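Local coordinates for protein transcriptional repressor of the blcABC operon (Agrobacterium tumefaciens, PDB 3MQ0) that represses transcription of the blcABC operon, probably by binding DNA through a helix-turn-helix domain, and is regulated via oligomerization, at residues H63-L66 / A67-E71; N94-L97 / S98-I102; H114-D117 / P118-V121; I250-L253 / G254-R258. All blocks are in the same frame, centred on the assembly; numbering follows the deposited sequence.

Overall arrangement
All four are local contacts between residues a few positions apart: two within helices, one at the end of a helix and one in a turn. Interaction 1 lies in the helix-turn-helix domain; interactions 2, 3 and 4 belong to the IclR C-terminal region. The centres of interactions 1 and 3 are 48 Å apart, whereas interactions 3 and 4, 12 Å apart, touch where Tyr119 packs on Leu253. Interactions 1 and 2 both meet the second subunit. Residues 63-71 pair a helical bond ladder with apolar packing on other elements, residues 94-100 finish a helix with a serine hydroxyl, one backbone bond closes the turn in 114-121 with the Tyr119 ring packed on it, and helix 247-267 adds a salt bridge and a water to its buried apolar side.

Interaction 1: H63-L66 / A67-E71; sequences HGLL and AVMTE
Met69 and Leu65 meet one turn apart on helix 59-71, a helix within the range of the IclR helix-turn-helix domain. Backbone and side chain of Met69 converge on the same carbonyl: Met69 N donates to Leu65 O at 2.9 Å, with an N-H...O angle of 160°. From there the thioether chain can be followed outward. Its CB lies 3.7 Å from Leu65 O, and CG passes closer, 3.4 Å from that oxygen. With CG beside the backbone N (chi1 -70°), the chain is directed back along the helix toward the preceding turn, where SD approaches Leu65 CG at 4.3 Å. The bend at chi3 then carries the methyl CE away from the 63-66 turn. Met69 also packs on Ile35 and Leu36 of helix 27-41 and on Leu75 of strand 75-77, so this face of the helix belongs to the domain core.

Leu66, also buried, reaches Ile35, Leu51 and Leu83, while Leu65 and Val68 pack on Leu29 and Val26 of the second subunit, placing their side of the helix at the dimer contact. The regular i to i+4 ladder continues with Ala67 N to His63 O and Val68 N to Gly64 O. Against the second of these carbonyls lies a methyl group: Val68 CG2, placed beside its own backbone N, is 3.3 Å from Gly64 O.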
loop_
_atom_site.group_PDB
_atom_site.type_symbol
_atom_site.label_atom_id
_atom_site.label_comp_id
_atom_site.label_asym_id
_atom_site.label_seq_id
_atom_site.Cartn_x
_atom_site.Cartn_y
_atom_site.Cartn_z
ATOM N N HIS B 63 -28.830 3.521 8.406
ATOM C CA HIS B 63 -28.784 4.252 7.143
ATOM C C HIS B 63 -28.225 5.662 7.307
ATOM O O HIS B 63 -27.468 6.136 6.468
ATOM C CB HIS B 63 -30.163 4.310 6.489
ATOM C CG HIS B 63 -30.661 2.973 6.021
ATOM N ND1 HIS B 63 -31.838 2.820 5.324
ATOM C CD2 HIS B 63 -30.136 1.732 6.154
ATOM C CE1 HIS B 63 -32.018 1.539 5.045
ATOM N NE2 HIS B 63 -30.997 0.859 5.535
ATOM N N GLY B 64 -28.607 6.333 8.382
ATOM C CA GLY B 64 -28.099 7.672 8.648
ATOM C C GLY B 64 -26.601 7.665 8.885
ATOM O O GLY B 64 -25.892 8.542 8.426
ATOM N N LEU B 65 -26.108 6.655 9.594
ATOM C CA LEU B 65 -24.674 6.580 9.852
ATOM C C LEU B 65 -23.918 6.365 8.551
ATOM O O LEU B 65 -22.909 7.025 8.302
ATOM C CB LEU B 65 -24.352 5.477 10.861
ATOM C CG LEU B 65 -22.879 5.215 11.161
ATOM C CD1 LEU B 65 -22.188 6.453 11.739
ATOM C CD2 LEU B 65 -22.834 4.053 12.137
ATOM N N LEU B 66 -24.419 5.454 7.717
ATOM C CA LEU B 66 -23.783 5.183 6.431
ATOM C C LEU B 66 -23.761 6.450 5.571
ATOM O O LEU B 66 -22.781 6.724 4.897
ATOM C CB LEU B 66 -24.474 4.031 5.698
ATOM C CG LEU B 66 -24.367 2.634 6.321
ATOM C CD1 LEU B 66 -25.202 1.630 5.523
ATOM C CD2 LEU B 66 -22.924 2.181 6.387
ATOM N N ALA B 67 -24.834 7.232 5.604
ATOM C CA ALA B 67 -24.881 8.459 4.810
ATOM C C ALA B 67 -23.879 9.498 5.305
ATOM O O ALA B 67 -23.276 10.210 4.515
ATOM C CB ALA B 67 -26.294 9.040 4.766
ATOM N N VAL B 68 -23.699 9.580 6.619
ATOM C CA VAL B 68 -22.712 10.476 7.189
ATOM C C VAL B 68 -21.296 10.048 6.802
ATOM O O VAL B 68 -20.473 10.881 6.459
ATOM C CB VAL B 68 -22.846 10.571 8.727
ATOM C CG1 VAL B 68 -21.627 11.268 9.332
ATOM C CG2 VAL B 68 -24.131 11.306 9.097
ATOM N N MET B 69 -21.028 8.742 6.836
ATOM C CA MET B 69 -19.719 8.225 6.458
ATOM C C MET B 69 -19.427 8.501 5.007
ATOM O O MET B 69 -18.268 8.674 4.625
ATOM C CB MET B 69 -19.635 6.712 6.707
ATOM C CG MET B 69 -19.615 6.343 8.189
ATOM S SD MET B 69 -19.635 4.563 8.439
ATOM C CE MET B 69 -17.976 4.196 7.865
ATOM N N THR B 70 -20.476 8.530 4.190
ATOM C CA THR B 70 -20.317 8.890 2.783
ATOM C C THR B 70 -19.992 10.380 2.618
ATOM O O THR B 70 -19.107 10.761 1.843
ATOM C CB THR B 70 -21.549 8.484 1.953
ATOM O OG1 THR B 70 -21.723 7.063 2.065
ATOM C CG2 THR B 70 -21.347 8.836 0.512
ATOM N N GLU B 71 -20.685 11.219 3.374
ATOM C CA GLU B 71 -20.422 12.655 3.336
ATOM C C GLU B 71 -19.006 12.962 3.837
ATOM O O GLU B 71 -18.321 13.837 3.312
ATOM C CB GLU B 71 -21.462 13.400 4.171
ATOM C CG GLU B 71 -21.362 14.921 4.038
ATOM C CD GLU B 71 -21.339 15.390 2.582
ATOM O OE1 GLU B 71 -22.247 15.005 1.816
ATOM O OE2 GLU B 71 -20.409 16.140 2.206
#

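Interaction 2: N94-L97 / S98-I102; sequences NGFL and SHLDI
This is a helix C-terminal contact: Ser98 and His99 bond back to the last turn of helix 89-98, and the chain then runs on toward helix 102-110. Its polar centre is Asn94 O, which accepts two bonds from one residue. Ser98 N reaches it at 2.9 Å in the normal helical manner, and the hydroxyl Ser98 OG donates to the same Asn94 O at 2.8 Å. The two donors arrive from opposite faces of the carbonyl plane, with OG tilted 35° out of it. The hydroxyl can fold back this way because OG stands beside its own backbone N (chi1 -60°). A further turn bond runs from His99 N to Gly95 O at 3.1 Å.

Leu100, with a psi of 121°, is plainly non-helical. It nevertheless turns its side chain back to the helix: CD1 lies 3.8 Å from Phe96 CZ and 4.0 Å from Phe96 CE1, an oblique approach that involves the far end of the ring. Asp101 then supplies the N-cap of the next helix.

Around this junction, His99 NE2 is hydrogen-bonded to Ser42 O of the second subunit, whose Pro43 and Gly86 pack on His99 and Phe96. Within the chain, Leu97 rests on Tyr228 and Leu100 on Leu268, so the passage from helix 89-98 to helix 102-110 is met both by the partner subunit and by loop residues of its own chain.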
loop_
_atom_site.group_PDB
_atom_site.type_symbol
_atom_site.label_atom_id
_atom_site.label_comp_id
_atom_site.label_asym_id
_atom_site.label_seq_id
_atom_site.Cartn_x
_atom_site.Cartn_y
_atom_site.Cartn_z
ATOM N N ASN B 94 -0.620 6.156 3.696
ATOM C CA ASN B 94 0.629 6.771 3.257
ATOM C C ASN B 94 1.354 7.371 4.446
ATOM O O ASN B 94 2.570 7.283 4.575
ATOM C CB ASN B 94 0.325 7.866 2.229
ATOM C CG ASN B 94 1.571 8.454 1.616
ATOM O OD1 ASN B 94 2.174 9.376 2.166
ATOM N ND2 ASN B 94 1.960 7.934 0.460
ATOM N N GLY B 95 0.586 7.994 5.328
ATOM C CA GLY B 95 1.143 8.570 6.534
ATOM C C GLY B 95 1.731 7.499 7.439
ATOM O O GLY B 95 2.803 7.684 8.007
ATOM N N PHE B 96 1.026 6.380 7.572
ATOM C CA PHE B 96 1.551 5.249 8.317
ATOM C C PHE B 96 2.886 4.773 7.743
ATOM O O PHE B 96 3.868 4.647 8.476
ATOM C CB PHE B 96 0.541 4.095 8.346
ATOM C CG PHE B 96 1.082 2.823 8.958
ATOM C CD1 PHE B 96 1.202 2.688 10.338
ATOM C CD2 PHE B 96 1.455 1.758 8.156
ATOM C CE1 PHE B 96 1.685 1.527 10.898
ATOM C CE2 PHE B 96 1.947 0.588 8.706
ATOM C CZ PHE B 96 2.066 0.467 10.082
ATOM N N LEU B 97 2.924 4.525 6.437
ATOM C CA LEU B 97 4.121 3.959 5.819
ATOM C C LEU B 97 5.309 4.922 5.855
ATOM O O LEU B 97 6.458 4.492 5.941
ATOM C CB LEU B 97 3.837 3.503 4.387
ATOM C CG LEU B 97 2.859 2.338 4.242
ATOM C CD1 LEU B 97 2.468 2.138 2.789
ATOM C CD2 LEU B 97 3.450 1.060 4.832
ATOM N N SER B 98 5.028 6.220 5.800
ATOM C CA SER B 98 6.073 7.243 5.818
ATOM C C SER B 98 6.707 7.430 7.192
ATOM O O SER B 98 7.911 7.648 7.301
ATOM C CB SER B 98 5.512 8.582 5.339
ATOM O OG SER B 98 5.012 8.471 4.020
ATOM N N HIS B 99 5.889 7.369 8.235
ATOM C CA HIS B 99 6.350 7.590 9.597
ATOM C C HIS B 99 6.901 6.316 10.246
ATOM O O HIS B 99 7.301 6.337 11.407
ATOM C CB HIS B 99 5.215 8.149 10.458
ATOM C CG HIS B 99 4.865 9.577 10.157
ATOM N ND1 HIS B 99 4.569 10.019 8.886
ATOM C CD2 HIS B 99 4.753 10.656 10.967
ATOM C CE1 HIS B 99 4.297 11.312 8.924
ATOM N NE2 HIS B 99 4.401 11.722 10.176
ATOM N N LEU B 100 6.917 5.218 9.498
ATOM C CA LEU B 100 7.319 3.922 10.051
ATOM C C LEU B 100 8.791 3.892 10.470
ATOM O O LEU B 100 9.687 4.115 9.657
ATOM C CB LEU B 100 7.026 2.795 9.055
ATOM C CG LEU B 100 6.790 1.393 9.629
ATOM C CD1 LEU B 100 5.716 1.430 10.703
ATOM C CD2 LEU B 100 6.416 0.418 8.523
ATOM N N ASP B 101 9.025 3.609 11.750
ATOM C CA ASP B 101 10.368 3.556 12.316
ATOM C C ASP B 101 10.470 2.274 13.129
ATOM O O ASP B 101 10.024 2.219 14.270
ATOM C CB ASP B 101 10.601 4.764 13.218
ATOM C CG ASP B 101 12.041 4.866 13.719
ATOM O OD1 ASP B 101 12.714 3.823 13.883
ATOM O OD2 ASP B 101 12.500 6.004 13.956
ATOM N N ILE B 102 11.040 1.243 12.527
ATOM C CA ILE B 102 11.057 -0.074 13.150
ATOM C C ILE B 102 11.844 -0.100 14.474
ATOM O O ILE B 102 11.459 -0.781 15.424
ATOM C CB ILE B 102 11.573 -1.140 12.165
ATOM C CG1 ILE B 102 11.433 -2.534 12.755
ATOM C CG2 ILE B 102 13.012 -0.858 11.754
ATOM C CD1 ILE B 102 11.942 -3.608 11.835
#

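Interaction 3: H114-D117 / P118-V121; sequences HDLD and PYTV
Leu116 O receives the backbone N-H of Tyr119 at 3.0 Å, the hydrogen bond that closes a type I beta turn from Leu116 to Tyr119. The N-H points almost straight at the oxygen (165°), yet the donor sits above the carbonyl plane, 48° out of it, so the bond does not follow a lone-pair direction. Just upstream, Asp117 N donates to His114 O at 3.1 Å within the 3-10 turn, making the turn a direct sequel to that short helical piece.

The corner of the turn is the Asp117-Pro118 pair. Proline nitrogen has no hydrogen to give, and its ring is used for packing instead: Pro118 CB lies over the centre of one face of the Tyr119 ring, 4.0 Å above its plane. The tyrosine ring is brought back over the turn because CG stands beside the backbone N (chi1 -43°). Its CD2 atom then comes 3.8 Å from Leu116 O and 4.3 Å from Leu116 CD2, while CE2 is 3.9 Å from Asp115 O.

Leu116 packs on Leu110 of helix 102-110, and Tyr119 on Ile238 and Leu240 of strand 232-241 as well as Leu253 of helix 247-267. Past the turn, the chain enters strand 120-127 of the antiparallel sheet, where Val121 pairs with Arg137, whose NH2 also binds Tyr119 O. Between the two segments themselves, the chemistry implies a reversal closed by one backbone bond, with the ring packed on Pro118 CB and Leu116 and the Asp117 and Pro118 corner facing outward.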
loop_
_atom_site.group_PDB
_atom_site.type_symbol
_atom_site.label_atom_id
_atom_site.label_comp_id
_atom_site.label_asym_id
_atom_site.label_seq_id
_atom_site.Cartn_x
_atom_site.Cartn_y
_atom_site.Cartn_z
ATOM N N HIS B 114 8.056 -7.448 30.081
ATOM C CA HIS B 114 9.002 -7.697 31.160
ATOM C C HIS B 114 9.501 -9.143 31.169
ATOM O O HIS B 114 10.480 -9.458 31.837
ATOM C CB HIS B 114 8.396 -7.294 32.501
ATOM C CG HIS B 114 8.064 -5.834 32.586
ATOM N ND1 HIS B 114 7.020 -5.268 31.885
ATOM C CD2 HIS B 114 8.654 -4.822 33.264
ATOM C CE1 HIS B 114 6.972 -3.974 32.141
ATOM N NE2 HIS B 114 7.953 -3.677 32.975
ATOM N N ASP B 115 8.827 -10.012 30.422
ATOM C CA ASP B 115 9.257 -11.402 30.276
ATOM C C ASP B 115 10.680 -11.479 29.726
ATOM O O ASP B 115 11.444 -12.387 30.062
ATOM C CB ASP B 115 8.326 -12.151 29.317
ATOM C CG ASP B 115 6.876 -11.714 29.444
ATOM O OD1 ASP B 115 6.064 -12.498 29.997
ATOM O OD2 ASP B 115 6.554 -10.587 28.997
ATOM N N LEU B 116 11.021 -10.535 28.857
ATOM C CA LEU B 116 12.315 -10.539 28.189
ATOM C C LEU B 116 13.374 -9.676 28.896
ATOM O O LEU B 116 14.499 -9.542 28.405
ATOM C CB LEU B 116 12.151 -10.051 26.751
ATOM C CG LEU B 116 11.203 -10.867 25.871
ATOM C CD1 LEU B 116 11.066 -10.193 24.526
ATOM C CD2 LEU B 116 11.690 -12.308 25.726
ATOM N N ASP B 117 13.013 -9.090 30.032
ATOM C CA ASP B 117 13.939 -8.240 30.783
ATOM C C ASP B 117 15.298 -8.882 31.059
ATOM O O ASP B 117 16.316 -8.186 31.054
ATOM C CB ASP B 117 13.322 -7.785 32.117
ATOM C CG ASP B 117 12.314 -6.648 31.955
ATOM O OD1 ASP B 117 12.033 -6.236 30.808
ATOM O OD2 ASP B 117 11.792 -6.175 32.993
ATOM N N PRO B 118 15.326 -10.201 31.313
ATOM C CA PRO B 118 16.601 -10.843 31.660
ATOM C C PRO B 118 17.557 -10.978 30.475
ATOM O O PRO B 118 18.724 -11.303 30.691
ATOM C CB PRO B 118 16.180 -12.244 32.118
ATOM C CG PRO B 118 14.707 -12.158 32.399
ATOM C CD PRO B 118 14.187 -11.127 31.455
ATOM N N TYR B 119 17.086 -10.743 29.252
ATOM C CA TYR B 119 17.919 -11.033 28.080
ATOM C C TYR B 119 18.326 -9.819 27.271
ATOM O O TYR B 119 17.598 -8.824 27.186
ATOM C CB TYR B 119 17.217 -12.028 27.148
ATOM C CG TYR B 119 16.578 -13.157 27.906
ATOM C CD1 TYR B 119 17.347 -14.147 28.479
ATOM C CD2 TYR B 119 15.201 -13.217 28.067
ATOM C CE1 TYR B 119 16.767 -15.175 29.186
ATOM C CE2 TYR B 119 14.615 -14.237 28.780
ATOM C CZ TYR B 119 15.401 -15.214 29.331
ATOM O OH TYR B 119 14.824 -16.236 30.051
ATOM N N THR B 120 19.485 -9.936 26.634
ATOM C CA THR B 120 19.899 -8.959 25.641
ATOM C C THR B 120 19.103 -9.231 24.372
ATOM O O THR B 120 19.026 -10.365 23.921
ATOM C CB THR B 120 21.393 -9.078 25.349
ATOM O OG1 THR B 120 22.130 -8.707 26.525
ATOM C CG2 THR B 120 21.786 -8.178 24.184
ATOM N N VAL B 121 18.509 -8.190 23.795
ATOM C CA VAL B 121 17.665 -8.371 22.615
ATOM C C VAL B 121 18.212 -7.543 21.474
ATOM O O VAL B 121 18.526 -6.362 21.663
ATOM C CB VAL B 121 16.229 -7.887 22.885
ATOM C CG1 VAL B 121 15.301 -8.303 21.736
ATOM C CG2 VAL B 121 15.733 -8.427 24.210
#

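Interaction 4: I250-L253 / G254-R258; sequences IAYL and GEELR
Glu256 and Tyr252 face each other one turn apart, next in sequence to a glutamate that forms a salt bridge within 254-258: Arg258 grips Glu255 side-on, NE bonding to OE1 while NH2 lies 2.9 Å from OE2, with the carboxyl carbon at the guanidinium edge and in its plane. Both Glu255 oxygens are met out of the carboxylate plane, OE2 on its syn side and OE1 from further above, 44° out. Across the contact, Glu256 N donates to Tyr252 O at 3.0 Å, and a water donates both to that same oxygen, at 2.8 Å, and to Glu256 OE2, at 2.9 Å. The Glu256 carboxylate is thus tied back to the carbonyl of the preceding turn.

These residues lie on helix 247-267, which packs on the antiparallel sheet of the GAF-fold domain. The ladder continues with Gly254 N to Ile250 O at 2.9 Å and Leu257 N to Leu253 O at 2.7 Å.

Outside the polar pairs, Glu256 CG makes a CH-pi contact with Tyr252: it is 3.8 Å from the ring centroid, 21° off the normal, and 3.6 Å from Tyr252 CZ. With CG beside the backbone N and a bend at chi2, the Glu256 chain folds over this ring, leaving its carboxylate plane only 16° from the ring plane. Toward the sheet the helix is apolar: Ile250 meets Leu219 and Ile221 of strand 218-226, Leu253 packs on Ile221, and Leu257 touches Ala223.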
loop_
_atom_site.group_PDB
_atom_site.type_symbol
_atom_site.label_atom_id
_atom_site.label_comp_id
_atom_site.label_asym_id
_atom_site.label_seq_id
_atom_site.Cartn_x
_atom_site.Cartn_y
_atom_site.Cartn_z
ATOM N N ILE B 250 14.836 -23.390 26.243
ATOM C CA ILE B 250 15.112 -22.778 24.957
ATOM C C ILE B 250 13.889 -22.866 24.022
ATOM O O ILE B 250 13.547 -21.905 23.331
ATOM C CB ILE B 250 16.348 -23.415 24.301
ATOM C CG1 ILE B 250 17.600 -23.143 25.156
ATOM C CG2 ILE B 250 16.520 -22.896 22.860
ATOM C CD1 ILE B 250 18.762 -24.031 24.807
ATOM N N ALA B 251 13.239 -24.022 23.990
ATOM C CA ALA B 251 12.076 -24.176 23.120
ATOM C C ALA B 251 10.932 -23.290 23.606
ATOM O O ALA B 251 10.176 -22.743 22.812
ATOM C CB ALA B 251 11.632 -25.621 23.054
ATOM N N TYR B 252 10.801 -23.154 24.918
ATOM C CA TYR B 252 9.745 -22.305 25.468
ATOM C C TYR B 252 9.976 -20.858 24.992
ATOM O O TYR B 252 9.077 -20.185 24.474
ATOM C CB TYR B 252 9.744 -22.394 26.989
ATOM C CG TYR B 252 8.920 -21.334 27.648
ATOM C CD1 TYR B 252 7.540 -21.463 27.745
ATOM C CD2 TYR B 252 9.517 -20.174 28.148
ATOM C CE1 TYR B 252 6.771 -20.472 28.334
ATOM C CE2 TYR B 252 8.755 -19.178 28.744
ATOM C CZ TYR B 252 7.390 -19.332 28.831
ATOM O OH TYR B 252 6.614 -18.359 29.408
ATOM N N LEU B 253 11.204 -20.395 25.161
ATOM C CA LEU B 253 11.582 -19.043 24.776
ATOM C C LEU B 253 11.445 -18.809 23.276
ATOM O O LEU B 253 11.072 -17.720 22.837
ATOM C CB LEU B 253 13.028 -18.776 25.208
ATOM C CG LEU B 253 13.221 -18.551 26.712
ATOM C CD1 LEU B 253 14.717 -18.496 27.019
ATOM C CD2 LEU B 253 12.513 -17.286 27.219
ATOM N N GLY B 254 11.747 -19.834 22.492
ATOM C CA GLY B 254 11.581 -19.745 21.049
ATOM C C GLY B 254 10.137 -19.476 20.661
ATOM O O GLY B 254 9.858 -18.626 19.807
ATOM N N GLU B 255 9.208 -20.194 21.285
ATOM C CA GLU B 255 7.794 -19.981 20.992
ATOM C C GLU B 255 7.321 -18.613 21.503
ATOM O O GLU B 255 6.554 -17.927 20.816
ATOM C CB GLU B 255 6.928 -21.119 21.539
ATOM C CG GLU B 255 5.422 -20.912 21.391
ATOM C CD GLU B 255 4.892 -21.073 19.952
ATOM O OE1 GLU B 255 5.681 -21.382 19.030
ATOM O OE2 GLU B 255 3.660 -20.899 19.758
ATOM N N GLU B 256 7.785 -18.207 22.688
ATOM C CA GLU B 256 7.469 -16.871 23.186
ATOM C C GLU B 256 8.014 -15.808 22.228
ATOM O O GLU B 256 7.328 -14.835 21.912
ATOM C CB GLU B 256 8.037 -16.631 24.595
ATOM C CG GLU B 256 7.455 -17.550 25.678
ATOM C CD GLU B 256 5.949 -17.429 25.827
ATOM O OE1 GLU B 256 5.443 -16.309 26.080
ATOM O OE2 GLU B 256 5.270 -18.469 25.691
ATOM N N LEU B 257 9.253 -15.973 21.774
ATOM C CA LEU B 257 9.807 -15.013 20.822
ATOM C C LEU B 257 9.055 -14.986 19.482
ATOM O O LEU B 257 8.877 -13.921 18.898
ATOM C CB LEU B 257 11.286 -15.262 20.580
ATOM C CG LEU B 257 12.021 -14.087 19.914
ATOM C CD1 LEU B 257 11.952 -12.822 20.744
ATOM C CD2 LEU B 257 13.461 -14.474 19.656
ATOM N N ARG B 258 8.620 -16.151 19.007
ATOM C CA ARG B 258 7.869 -16.232 17.754
ATOM C C ARG B 258 6.617 -15.361 17.812
ATOM O O ARG B 258 6.330 -14.595 16.874
ATOM C CB ARG B 258 7.496 -17.694 17.409
ATOM C CG ARG B 258 6.780 -17.836 16.065
ATOM C CD ARG B 258 6.222 -19.251 15.848
ATOM N NE ARG B 258 5.074 -19.554 16.714
ATOM C CZ ARG B 258 3.816 -19.212 16.446
ATOM N NH1 ARG B 258 3.527 -18.548 15.334
ATOM N NH2 ARG B 258 2.842 -19.536 17.297
HETATM O O HOH W 1 6.399 -21.036 24.846
#